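Local coordinates for protein serine acetyltransferase (Entamoeba histolytica, PDB 3Q1X) that probably catalyses the transfer of an acetyl group to the hydroxyl of L-serine, a step in cysteine biosynthesis, at residues F46-F50 and I124-F130; V135-A139 and M154-V158; T162-I166 and I178-V184; D165-S171 and V185-I191; L204-H208 and R222-V226. All coordinates share one frame; numbering follows the deposited sequence.

Interaction 1: F46-F50 and I124-F130; sequences FPDFF and IRCYPGF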
# COMPACT_ATOMS: atom_id res chain seq x y z
N PHE A 46 17.51 9.06 14.59
CA PHE A 46 18.54 9.27 13.56
C PHE A 46 18.56 10.70 13.02
O PHE A 46 18.29 10.93 11.83
CB PHE A 46 18.37 8.24 12.43
CG PHE A 46 18.30 6.82 12.93
CD1 PHE A 46 19.46 6.13 13.28
CD2 PHE A 46 17.07 6.17 13.06
CE1 PHE A 46 19.40 4.83 13.76
CE2 PHE A 46 17.00 4.86 13.54
CZ PHE A 46 18.16 4.19 13.89
N PRO A 47 18.88 11.68 13.89
CA PRO A 47 18.81 13.10 13.52
C PRO A 47 19.67 13.51 12.32
O PRO A 47 19.30 14.42 11.60
CB PRO A 47 19.29 13.82 14.78
CG PRO A 47 20.02 12.79 15.58
CD PRO A 47 19.31 11.52 15.30
N ASP A 48 20.81 12.84 12.11
CA ASP A 48 21.71 13.17 10.99
C ASP A 48 21.04 13.02 9.63
O ASP A 48 21.47 13.61 8.63
CB ASP A 48 22.95 12.27 11.00
CG ASP A 48 24.00 12.71 11.99
OD1 ASP A 48 23.88 13.83 12.54
OD2 ASP A 48 24.94 11.94 12.21
N PHE A 49 19.99 12.21 9.59
CA PHE A 49 19.38 11.84 8.33
C PHE A 49 18.08 12.57 8.09
O PHE A 49 17.56 12.54 6.98
CB PHE A 49 19.18 10.32 8.29
CG PHE A 49 20.45 9.55 8.51
CD1 PHE A 49 21.33 9.32 7.46
CD2 PHE A 49 20.78 9.09 9.78
CE1 PHE A 49 22.51 8.63 7.67
CE2 PHE A 49 21.97 8.40 10.00
CZ PHE A 49 22.83 8.16 8.94
N PHE A 50 17.59 13.25 9.12
CA PHE A 50 16.29 13.91 9.05
C PHE A 50 16.29 15.34 9.57
O PHE A 50 15.25 16.00 9.54
CB PHE A 50 15.23 13.04 9.73
CG PHE A 50 15.09 11.69 9.10
CD1 PHE A 50 14.47 11.56 7.86
CD2 PHE A 50 15.63 10.57 9.71
CE1 PHE A 50 14.35 10.31 7.25
CE2 PHE A 50 15.52 9.32 9.11
CZ PHE A 50 14.88 9.19 7.88
N ILE A 124 17.93 3.67 6.58
CA ILE A 124 17.41 4.68 7.49
C ILE A 124 16.47 5.64 6.77
O ILE A 124 15.39 5.93 7.27
CB ILE A 124 18.56 5.46 8.16
CG1 ILE A 124 19.37 4.49 9.04
CG2 ILE A 124 18.02 6.69 8.90
CD1 ILE A 124 20.63 5.05 9.66
N ARG A 125 16.88 6.11 5.60
CA ARG A 125 16.12 7.13 4.89
C ARG A 125 14.81 6.62 4.31
O ARG A 125 13.82 7.34 4.33
CB ARG A 125 16.97 7.75 3.78
CG ARG A 125 18.04 8.71 4.27
CD ARG A 125 17.46 10.06 4.63
NE ARG A 125 16.80 10.67 3.48
CZ ARG A 125 16.05 11.76 3.53
NH1 ARG A 125 15.83 12.38 4.69
NH2 ARG A 125 15.50 12.23 2.41
N CYS A 126 14.79 5.39 3.80
CA CYS A 126 13.64 5.00 2.97
C CYS A 126 13.26 3.53 2.91
O CYS A 126 12.33 3.19 2.19
CB CYS A 126 13.85 5.50 1.53
SG CYS A 126 14.99 4.49 0.59
N TYR A 127 13.93 2.65 3.65
CA TYR A 127 13.54 1.23 3.62
C TYR A 127 12.23 1.03 4.40
O TYR A 127 12.18 1.35 5.59
CB TYR A 127 14.63 0.31 4.16
CG TYR A 127 15.60 -0.22 3.11
CD1 TYR A 127 15.94 -1.58 3.09
CD2 TYR A 127 16.16 0.61 2.13
CE1 TYR A 127 16.80 -2.08 2.14
CE2 TYR A 127 17.04 0.11 1.17
CZ TYR A 127 17.35 -1.24 1.18
OH TYR A 127 18.22 -1.77 0.24
N PRO A 128 11.18 0.51 3.73
CA PRO A 128 9.86 0.48 4.36
C PRO A 128 9.75 -0.47 5.57
O PRO A 128 9.08 -0.15 6.55
CB PRO A 128 8.92 0.05 3.23
CG PRO A 128 9.80 -0.70 2.27
CD PRO A 128 11.16 -0.07 2.37
N GLY A 129 10.40 -1.63 5.48
CA GLY A 129 10.51 -2.54 6.63
C GLY A 129 11.07 -1.82 7.85
O GLY A 129 10.61 -2.04 8.97
N PHE A 130 12.05 -0.94 7.63
CA PHE A 130 12.66 -0.20 8.74
C PHE A 130 11.77 0.92 9.30
O PHE A 130 11.70 1.10 10.51
CB PHE A 130 14.06 0.30 8.39
CG PHE A 130 14.79 0.86 9.58
CD1 PHE A 130 15.19 0.01 10.62
CD2 PHE A 130 15.03 2.22 9.69
CE1 PHE A 130 15.84 0.52 11.74
CE2 PHE A 130 15.69 2.74 10.81
CZ PHE A 130 16.08 1.89 11.83
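Ile124 sits among the three phenylalanine rings of 46-50. Its CD1 methyl lies over one face of Phe49, 4.0 Å from the ring centroid, in a CH-pi contact. The other branch, CG2, meets CE2 of Phe50 at 3.6 Å and also reaches CB of Phe46. A chi1 of -65° puts CG1 beside the backbone N, and this carries CD1 to Phe49. Farther along, CE2 of Phe46 comes to the edge of the Phe130 ring, 3.5 Å from its CZ. The two side chains approach from opposite directions, with ring planes 57° apart. The contact belongs to the helical part of the protein. It joins the short turn after helix 36-45 to the junction of helices 120-126 and 128-144, and Leu107 of helix 82-113 packs against Phe46, Ile124 and Phe130. Toward the polar edge, CZ of Phe50 lies 3.4 Å from the carbonyl O of Ile124, which is near the plane of the ring. The bent side chain of Arg125 runs past Phe50. Its NH1 donates to O of Phe49 at 2.9 Å, the bond bent to 140° at the hydrogen, while NH2 bonds O of Pro30 and forms a salt bridge with Glu153 of the second subunit.

Interaction 2: V135-A139 and M154-V158; sequences VYRIA and MMESV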
# COMPACT_ATOMS: atom_id res chain seq x y z
N VAL A 135 8.23 2.49 14.17
CA VAL A 135 6.95 2.81 14.76
C VAL A 135 6.45 1.61 15.58
O VAL A 135 5.99 1.79 16.70
CB VAL A 135 5.94 3.28 13.70
CG1 VAL A 135 4.60 3.57 14.32
CG2 VAL A 135 6.48 4.52 12.95
N TYR A 136 6.60 0.40 15.05
CA TYR A 136 6.20 -0.80 15.80
C TYR A 136 6.81 -0.87 17.21
O TYR A 136 6.13 -1.24 18.18
CB TYR A 136 6.53 -2.10 15.06
CG TYR A 136 6.68 -3.25 16.04
CD1 TYR A 136 5.55 -3.88 16.59
CD2 TYR A 136 7.94 -3.65 16.48
CE1 TYR A 136 5.70 -4.90 17.55
CE2 TYR A 136 8.09 -4.66 17.44
CZ TYR A 136 6.97 -5.28 17.96
OH TYR A 136 7.12 -6.27 18.90
N ARG A 137 8.09 -0.54 17.33
CA ARG A 137 8.77 -0.73 18.60
C ARG A 137 8.20 0.20 19.67
O ARG A 137 8.15 -0.15 20.86
CB ARG A 137 10.29 -0.62 18.45
CG ARG A 137 10.85 -1.80 17.64
CD ARG A 137 12.29 -2.15 17.98
NE ARG A 137 12.82 -3.19 17.09
CZ ARG A 137 12.60 -4.49 17.24
NH1 ARG A 137 11.86 -4.94 18.27
NH2 ARG A 137 13.13 -5.35 16.39
N ILE A 138 7.72 1.36 19.24
CA ILE A 138 7.05 2.28 20.16
C ILE A 138 5.60 1.84 20.41
O ILE A 138 5.18 1.77 21.57
CB ILE A 138 7.18 3.75 19.71
CG1 ILE A 138 8.56 4.30 20.09
CG2 ILE A 138 6.07 4.61 20.32
CD1 ILE A 138 9.72 3.82 19.23
N ALA A 139 4.86 1.52 19.35
CA ALA A 139 3.48 1.01 19.48
C ALA A 139 3.38 -0.19 20.43
O ALA A 139 2.41 -0.31 21.20
CB ALA A 139 2.91 0.66 18.11
N MET A 154 -1.90 3.87 15.31
CA MET A 154 -0.53 4.17 14.92
C MET A 154 -0.02 3.17 13.89
O MET A 154 0.55 3.54 12.86
CB MET A 154 0.37 4.17 16.15
CG MET A 154 1.74 4.78 15.92
SD MET A 154 2.86 4.55 17.32
CE MET A 154 1.73 4.71 18.67
N MET A 155 -0.23 1.88 14.16
CA MET A 155 0.21 0.85 13.23
C MET A 155 -0.59 0.81 11.91
O MET A 155 -0.07 0.37 10.88
CB MET A 155 0.23 -0.53 13.88
CG MET A 155 1.23 -0.68 15.00
SD MET A 155 2.86 -0.03 14.64
CE MET A 155 3.41 -1.18 13.38
N GLU A 156 -1.82 1.30 11.94
CA GLU A 156 -2.58 1.47 10.70
C GLU A 156 -2.03 2.59 9.80
O GLU A 156 -2.15 2.55 8.57
CB GLU A 156 -4.07 1.66 10.97
CG GLU A 156 -4.81 0.38 11.41
CD GLU A 156 -4.62 -0.80 10.47
OE1 GLU A 156 -4.46 -0.60 9.24
OE2 GLU A 156 -4.64 -1.93 10.97
N SER A 157 -1.39 3.59 10.42
CA SER A 157 -0.61 4.57 9.66
C SER A 157 0.57 3.90 8.94
O SER A 157 0.80 4.12 7.75
CB SER A 157 -0.11 5.71 10.55
OG SER A 157 -1.17 6.53 10.99
N VAL A 158 1.30 3.06 9.68
CA VAL A 158 2.35 2.23 9.09
C VAL A 158 1.79 1.34 7.97
O VAL A 158 2.36 1.28 6.87
CB VAL A 158 3.03 1.36 10.18
CG1 VAL A 158 3.92 0.31 9.54
CG2 VAL A 158 3.82 2.24 11.17
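Val135 packs closely against Met154 and Val158. Its CG1 lies 3.5 Å from CG of Met154, and its CB is 3.5 Å from CG2 of Val158. Both carbon pairs are tighter than usual. The two valine side chains pass alongside each other, pointing opposite ways. One turn along, Ala139 meets both methionines. Its CB touches SD of Met155 at 3.5 Å and SD of Met154 at 4.0 Å. The Met155 chain bends at chi2 (-45°) and again at chi3, which brings SD and CE back against CA and CB of Tyr136. CE rests 3.7 Å from CB of Tyr136. The Tyr136 ring turns from this interface, and its OH bonds O of Ala170. These residues lie on helices 128-144 and 150-162, a nearly antiparallel pair. Within the segments the axes approach to 9.9 Å at an angle of 167°. Helix 36-45 packs beside the pair, with Leu38 on Val135 and Glu37 on Met154. Phe35 touches Val158, and Pro168 touches Met155. All seven touching residues are buried, and their contacts across the pair are carbon and sulfur. Cohesion here rests on dispersion and on burial of apolar surface, with the bent methionine chains packed against the valines and alanine.

Interaction 3: T162-I166 and I178-V184; sequences TSIDI and IDHGVGV. With SER (serine), chain B.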
# COMPACT_ATOMS: atom_id res chain seq x y z
N THR A 162 3.33 1.62 4.12
CA THR A 162 4.28 0.58 3.71
C THR A 162 3.60 -0.73 3.31
O THR A 162 4.26 -1.64 2.79
CB THR A 162 5.21 0.23 4.90
OG1 THR A 162 4.42 -0.33 5.95
CG2 THR A 162 5.95 1.47 5.41
N SER A 163 2.30 -0.83 3.58
CA SER A 163 1.52 -2.07 3.34
C SER A 163 2.00 -3.25 4.19
O SER A 163 1.70 -4.41 3.87
CB SER A 163 1.49 -2.45 1.84
OG SER A 163 1.20 -1.33 1.03
N ILE A 164 2.76 -2.94 5.24
CA ILE A 164 3.20 -3.88 6.26
C ILE A 164 2.25 -3.77 7.46
O ILE A 164 2.00 -2.67 7.95
CB ILE A 164 4.66 -3.62 6.70
CG1 ILE A 164 5.62 -3.69 5.50
CG2 ILE A 164 5.10 -4.58 7.82
CD1 ILE A 164 7.02 -3.21 5.82
N ASP A 165 1.76 -4.92 7.91
CA ASP A 165 0.64 -5.01 8.84
C ASP A 165 1.09 -5.74 10.09
O ASP A 165 1.02 -6.96 10.16
CB ASP A 165 -0.52 -5.76 8.16
CG ASP A 165 -1.85 -5.59 8.89
OD1 ASP A 165 -1.90 -5.01 10.01
OD2 ASP A 165 -2.87 -6.04 8.32
N ILE A 166 1.57 -4.98 11.07
CA ILE A 166 2.12 -5.56 12.29
C ILE A 166 1.24 -5.12 13.44
O ILE A 166 1.17 -3.92 13.74
CB ILE A 166 3.58 -5.10 12.56
CG1 ILE A 166 4.51 -5.47 11.41
CG2 ILE A 166 4.09 -5.71 13.88
CD1 ILE A 166 5.95 -5.02 11.61
N ILE A 178 12.46 -6.97 7.59
CA ILE A 178 11.45 -7.24 6.57
C ILE A 178 11.95 -6.62 5.26
O ILE A 178 12.07 -5.41 5.15
CB ILE A 178 10.06 -6.66 6.94
CG1 ILE A 178 9.51 -7.30 8.21
CG2 ILE A 178 9.09 -6.84 5.78
CD1 ILE A 178 8.47 -6.47 8.93
N ASP A 179 12.23 -7.46 4.26
CA ASP A 179 12.62 -6.97 2.95
C ASP A 179 11.41 -6.89 2.05
O ASP A 179 10.60 -7.83 2.00
CB ASP A 179 13.66 -7.91 2.31
CG ASP A 179 14.45 -7.25 1.20
OD1 ASP A 179 14.27 -6.04 0.90
OD2 ASP A 179 15.28 -7.96 0.61
N HIS A 180 11.30 -5.77 1.33
CA HIS A 180 10.20 -5.48 0.39
C HIS A 180 8.90 -5.18 1.13
O HIS A 180 8.41 -4.04 1.10
CB HIS A 180 10.08 -6.58 -0.68
CG HIS A 180 11.26 -6.64 -1.59
ND1 HIS A 180 12.12 -7.72 -1.63
CD2 HIS A 180 11.74 -5.74 -2.47
CE1 HIS A 180 13.07 -7.48 -2.52
NE2 HIS A 180 12.87 -6.29 -3.04
N GLY A 181 8.33 -6.20 1.78
CA GLY A 181 7.42 -5.96 2.88
C GLY A 181 5.95 -5.93 2.54
O GLY A 181 5.12 -6.24 3.40
N VAL A 182 5.59 -5.54 1.32
CA VAL A 182 4.17 -5.47 0.99
C VAL A 182 3.49 -6.81 1.26
O VAL A 182 3.95 -7.86 0.79
CB VAL A 182 3.92 -4.97 -0.44
CG1 VAL A 182 2.47 -5.17 -0.83
CG2 VAL A 182 4.28 -3.49 -0.54
N GLY A 183 2.40 -6.76 2.02
CA GLY A 183 1.59 -7.94 2.32
C GLY A 183 2.00 -8.72 3.56
O GLY A 183 1.34 -9.71 3.89
N VAL A 184 3.08 -8.30 4.22
CA VAL A 184 3.45 -8.87 5.51
C VAL A 184 2.35 -8.62 6.55
O VAL A 184 1.88 -7.48 6.73
CB VAL A 184 4.84 -8.35 6.00
CG1 VAL A 184 5.11 -8.72 7.44
CG2 VAL A 184 5.93 -8.89 5.10
N SER B . 16.44 -7.31 -1.77
CA SER B . 16.96 -8.66 -2.15
C SER B . 17.96 -8.54 -3.29
O SER B . 18.18 -7.45 -3.83
CB SER B . 15.81 -9.59 -2.55
OG SER B . 15.17 -9.13 -3.73
OXT SER B . 18.56 -9.52 -3.70
O HOH W 1 6.82 -2.16 1.94
O HOH W 2 0.10 -6.35 4.84
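The carbonyls of Ser163 and Val184 each accept a backbone N-H from across the contact. Gly183 N donates to O of Ser163 at 3.1 Å, and Asp165 N donates to O of Val184 at 2.8 Å. Water 2 donates to both carbonyls, and water 1 joins O of Thr162 to O of His180. The apolar contacts gather round Ile164. Its CG2 lies 4.0 Å from CD1 of Ile178 and 4.2 Å from CG1 of Val184, which points the same way. Ile166 and Ile178 meet tip to tip through their CD1 methyls. Gly181 begins a type II turn ending at Val184, and its CA passes 4.0 Å from CD1 of Ile164. This is a turn of the left-handed beta-helix, between strands 177-178 and 185-186, set against the end of helix 150-162. Ser163 OG bonds its counterparts in the other two subunits. The same loop helps hold bound serine: OD2 of Asp179 accepts from its N at 2.7 Å, and His180 turns a ring edge to its OG. Asp114 of the same chain and Arg222 of the second subunit also bond this ligand. The buried Ser163 and Val184 carbonyls thus each take two donors, one N-H and one water, satisfying both.

Interaction 4: D165-S171 and V185-I191; sequences DIHPGAS and VIGETAI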
# COMPACT_ATOMS: atom_id res chain seq x y z
N ASP A 165 1.76 -4.92 7.91
CA ASP A 165 0.64 -5.01 8.84
C ASP A 165 1.09 -5.74 10.09
O ASP A 165 1.02 -6.96 10.16
CB ASP A 165 -0.52 -5.76 8.16
CG ASP A 165 -1.85 -5.59 8.89
OD1 ASP A 165 -1.90 -5.01 10.01
OD2 ASP A 165 -2.87 -6.04 8.32
N ILE A 166 1.57 -4.98 11.07
CA ILE A 166 2.12 -5.56 12.29
C ILE A 166 1.24 -5.12 13.44
O ILE A 166 1.17 -3.92 13.74
CB ILE A 166 3.58 -5.10 12.56
CG1 ILE A 166 4.51 -5.47 11.41
CG2 ILE A 166 4.09 -5.71 13.88
CD1 ILE A 166 5.95 -5.02 11.61
N HIS A 167 0.55 -6.05 14.08
CA HIS A 167 -0.26 -5.70 15.23
C HIS A 167 0.63 -5.23 16.38
O HIS A 167 1.66 -5.86 16.64
CB HIS A 167 -1.13 -6.87 15.70
CG HIS A 167 -2.14 -6.47 16.72
ND1 HIS A 167 -3.47 -6.25 16.41
CD2 HIS A 167 -2.01 -6.18 18.03
CE1 HIS A 167 -4.12 -5.88 17.50
NE2 HIS A 167 -3.26 -5.83 18.50
N PRO A 168 0.26 -4.12 17.05
CA PRO A 168 1.11 -3.62 18.14
C PRO A 168 1.39 -4.64 19.25
O PRO A 168 2.36 -4.46 19.99
CB PRO A 168 0.33 -2.42 18.69
CG PRO A 168 -1.08 -2.60 18.19
CD PRO A 168 -0.88 -3.21 16.83
N GLY A 169 0.55 -5.67 19.35
CA GLY A 169 0.72 -6.76 20.33
C GLY A 169 1.85 -7.75 20.04
O GLY A 169 2.34 -8.41 20.95
N ALA A 170 2.26 -7.84 18.77
CA ALA A 170 3.34 -8.75 18.39
C ALA A 170 4.59 -8.44 19.20
O ALA A 170 4.88 -7.29 19.51
CB ALA A 170 3.63 -8.64 16.90
N SER A 171 5.31 -9.50 19.57
CA SER A 171 6.58 -9.37 20.28
C SER A 171 7.71 -9.75 19.33
O SER A 171 7.75 -10.86 18.83
CB SER A 171 6.60 -10.26 21.52
OG SER A 171 5.40 -10.10 22.26
N VAL A 185 1.94 -9.69 7.22
CA VAL A 185 0.96 -9.61 8.29
C VAL A 185 1.52 -10.35 9.49
O VAL A 185 1.88 -11.52 9.41
CB VAL A 185 -0.42 -10.19 7.86
CG1 VAL A 185 -1.36 -10.33 9.06
CG2 VAL A 185 -1.07 -9.32 6.80
N ILE A 186 1.59 -9.65 10.62
CA ILE A 186 2.12 -10.23 11.85
C ILE A 186 1.09 -9.95 12.96
O ILE A 186 0.85 -8.80 13.31
CB ILE A 186 3.53 -9.67 12.21
CG1 ILE A 186 4.53 -9.91 11.06
CG2 ILE A 186 4.04 -10.27 13.52
CD1 ILE A 186 5.90 -9.32 11.30
N GLY A 187 0.47 -11.01 13.48
CA GLY A 187 -0.66 -10.89 14.40
C GLY A 187 -0.38 -10.49 15.83
O GLY A 187 0.77 -10.46 16.30
N GLU A 188 -1.47 -10.18 16.53
CA GLU A 188 -1.45 -9.68 17.90
C GLU A 188 -0.64 -10.53 18.88
O GLU A 188 -0.03 -10.01 19.81
CB GLU A 188 -2.88 -9.53 18.40
CG GLU A 188 -3.00 -8.99 19.83
CD GLU A 188 -4.43 -8.61 20.20
OE1 GLU A 188 -4.62 -7.84 21.17
OE2 GLU A 188 -5.36 -9.07 19.52
N THR A 189 -0.66 -11.85 18.69
CA THR A 189 -0.03 -12.74 19.65
C THR A 189 1.16 -13.47 19.03
O THR A 189 1.65 -14.47 19.58
CB THR A 189 -1.03 -13.75 20.26
OG1 THR A 189 -1.45 -14.69 19.27
CG2 THR A 189 -2.25 -13.02 20.82
N ALA A 190 1.64 -12.96 17.90
CA ALA A 190 2.85 -13.50 17.29
C ALA A 190 4.06 -13.20 18.17
O ALA A 190 4.15 -12.14 18.78
CB ALA A 190 3.05 -12.92 15.89
N ILE A 191 4.98 -14.16 18.26
CA ILE A 191 6.23 -13.97 18.99
C ILE A 191 7.37 -14.32 18.04
O ILE A 191 7.37 -15.40 17.45
CB ILE A 191 6.30 -14.86 20.27
CG1 ILE A 191 5.15 -14.53 21.23
CG2 ILE A 191 7.70 -14.78 20.93
CD1 ILE A 191 5.45 -13.52 22.33
O HOH W 3 3.01 -11.24 21.11
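His167 and Glu188 lie side by side and point the same way. The Glu188 CB is over the centre of the His167 ring, 3.5 Å from its centroid, in a CH-pi contact. Pro168 CD lies over the opposite face, toward the rim, and Gly169 CA is at the edge. The two segments are equivalent pieces of successive coils in the left-handed parallel beta-helix. With CG anti to the backbone N (chi1 -179°) and the chain extended beyond it, Glu188 carries its carboxylate along to the NE2 side of the ring, the planes 26° apart and stacked. Its OE1 bonds Tyr143 OH, and OE2 forms a salt bridge with Arg222. Asp165 pairs with Val185, Ile166 with Ile186 and Ser171 with Ile191, all in parallel register. Ile186 N donates to Asp165 O at 2.8 Å, and His167 N donates to Ile186 O at 2.9 Å. Beyond the corner, Ser171 N donates to Ala190 O at 3.0 Å. Each corner is a type I turn, 167-170 next to 187-190 in the stack. Gly169 C passes 2.9 Å from Glu188 O. CG1 of Ile166 meets CD1 of Ile186 at 4.1 Å, and CB of Ala170 meets CG2 of Ile186 at 3.8 Å. Water 3 donates to the carbonyls of Gly169 and Ala190 and accepts from Ser171 OG, while CD1 of Ile191 lies 3.4 Å from that OG.

Interaction 5: L204-H208 and R222-V226; sequences LGAMH and RHPTV. With SER (serine), chain C.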
# COMPACT_ATOMS: atom_id res chain seq x y z
N LEU A 204 2.39 -14.19 9.42
CA LEU A 204 2.58 -14.84 10.71
C LEU A 204 1.33 -14.53 11.50
O LEU A 204 1.27 -13.54 12.22
CB LEU A 204 3.82 -14.30 11.44
CG LEU A 204 5.18 -14.77 10.93
CD1 LEU A 204 6.29 -14.02 11.63
CD2 LEU A 204 5.35 -16.28 11.13
N GLY A 205 0.30 -15.35 11.31
CA GLY A 205 -1.03 -14.97 11.75
C GLY A 205 -2.00 -16.11 11.96
O GLY A 205 -1.62 -17.18 12.42
N ALA A 206 -3.26 -15.84 11.64
CA ALA A 206 -4.34 -16.78 11.85
C ALA A 206 -5.46 -16.55 10.85
O ALA A 206 -5.60 -15.46 10.30
CB ALA A 206 -4.88 -16.66 13.28
N MET A 207 -6.25 -17.60 10.61
CA MET A 207 -7.48 -17.51 9.83
C MET A 207 -8.63 -18.01 10.66
O MET A 207 -8.47 -18.93 11.46
CB MET A 207 -7.41 -18.42 8.61
CG MET A 207 -6.46 -18.01 7.56
SD MET A 207 -6.74 -19.07 6.14
CE MET A 207 -6.41 -20.71 6.80
N HIS A 208 -9.81 -17.42 10.46
CA HIS A 208 -10.98 -17.87 11.19
C HIS A 208 -12.14 -18.20 10.26
O HIS A 208 -12.82 -17.33 9.74
CB HIS A 208 -11.37 -16.84 12.25
CG HIS A 208 -10.25 -16.54 13.19
ND1 HIS A 208 -9.56 -15.35 13.17
CD2 HIS A 208 -9.67 -17.29 14.15
CE1 HIS A 208 -8.62 -15.37 14.09
NE2 HIS A 208 -8.66 -16.54 14.70
N ARG A 222 -2.89 -17.24 19.53
CA ARG A 222 -3.50 -17.83 18.33
C ARG A 222 -2.66 -17.60 17.07
O ARG A 222 -3.07 -17.98 15.97
CB ARG A 222 -4.92 -17.26 18.13
CG ARG A 222 -4.94 -15.76 17.83
CD ARG A 222 -6.26 -15.13 18.21
NE ARG A 222 -6.32 -13.73 17.79
CZ ARG A 222 -5.96 -12.70 18.55
NH1 ARG A 222 -5.50 -12.88 19.78
NH2 ARG A 222 -6.07 -11.46 18.05
N HIS A 223 -1.50 -16.97 17.24
CA HIS A 223 -0.58 -16.68 16.15
C HIS A 223 0.75 -17.40 16.42
O HIS A 223 1.02 -17.79 17.57
CB HIS A 223 -0.37 -15.16 16.00
CG HIS A 223 -1.65 -14.38 15.87
ND1 HIS A 223 -2.49 -14.49 14.79
CD2 HIS A 223 -2.20 -13.44 16.68
CE1 HIS A 223 -3.52 -13.67 14.94
NE2 HIS A 223 -3.36 -13.02 16.08
N PRO A 224 1.60 -17.59 15.39
CA PRO A 224 2.81 -18.39 15.56
C PRO A 224 3.84 -17.84 16.54
O PRO A 224 3.89 -16.64 16.80
CB PRO A 224 3.41 -18.42 14.15
CG PRO A 224 2.26 -18.17 13.23
CD PRO A 224 1.40 -17.20 13.97
N THR A 225 4.65 -18.75 17.08
CA THR A 225 5.86 -18.40 17.79
C THR A 225 7.02 -18.86 16.92
O THR A 225 7.03 -20.00 16.44
CB THR A 225 5.93 -19.06 19.19
OG1 THR A 225 4.84 -18.58 19.99
CG2 THR A 225 7.25 -18.76 19.88
N VAL A 226 7.96 -17.96 16.70
CA VAL A 226 9.08 -18.19 15.80
C VAL A 226 10.38 -17.98 16.59
O VAL A 226 10.51 -17.02 17.35
CB VAL A 226 9.00 -17.24 14.57
CG1 VAL A 226 10.22 -17.35 13.71
CG2 VAL A 226 7.75 -17.53 13.73
N SER C . -7.20 -10.51 12.82
CA SER C . -7.23 -11.98 13.09
C SER C . -6.74 -12.28 14.50
O SER C . -6.30 -11.38 15.22
CB SER C . -6.39 -12.74 12.06
OG SER C . -5.01 -12.40 12.19
OXT SER C . -6.76 -13.42 14.94
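Leu204 and Pro224 have the most surface buried by this contact, followed by Gly205 and His223. CD2 of Leu204 reaches CG2 of Val226 at 3.8 Å and CB of Pro224 at 4.2 Å. The leucine crosses Val226 at about a right angle. Pro224 lays its CD against the backbone of Gly205, 3.4 Å from Gly205 O. Val238 of the next coil packs on both Leu204 and Pro224. Gly205 also meets the His223 ring at its edge, with ND1 3.3 Å from the Gly205 C. Ala206 N lies at the same edge, and Ala206 CB is 3.6 Å from His223 ND1. Arg222 CG lies over the centre of one face of the His223 ring. Arg222 takes the crowded chi1 position (65°), then runs extended to its guanidinium, one face of which is over His223 NE2. Its NH2 donates to bound serine O at 2.8 Å. NE bonds the ligand OXT, whose place is less sure. Ala206 and His208 line the same pocket. Asp114 and Asp179 of the third subunit also bond the ligand, so the serine site lies between two subunits of the trimer, as in other hexapeptide acyltransferases.

Overall arrangement
Interactions 1 and 2 join helices and share helix 128-144, with centres about 15 Å apart. Interaction 3 touches both: Gly129 CA lies 3.6 Å from Ile164 CD1, and Tyr136 CD1 lies 3.6 Å from Ile166 CG2. Interaction 3 marks where the helices pass into the beta-helix. Interaction 4 starts from the same strand 165-166, and interaction 5 follows one coil on, about 9 Å away between centres. Val185 O and Leu204 N are 2.7 Å apart, a probable hydrogen bond. Interaction 3, from one subunit, and interaction 5, from another, both bond a bound serine. Glu188 of interaction 4 is about 5 Å from a bound serine, while Phe130 of interaction 1 is about 13 Å from one.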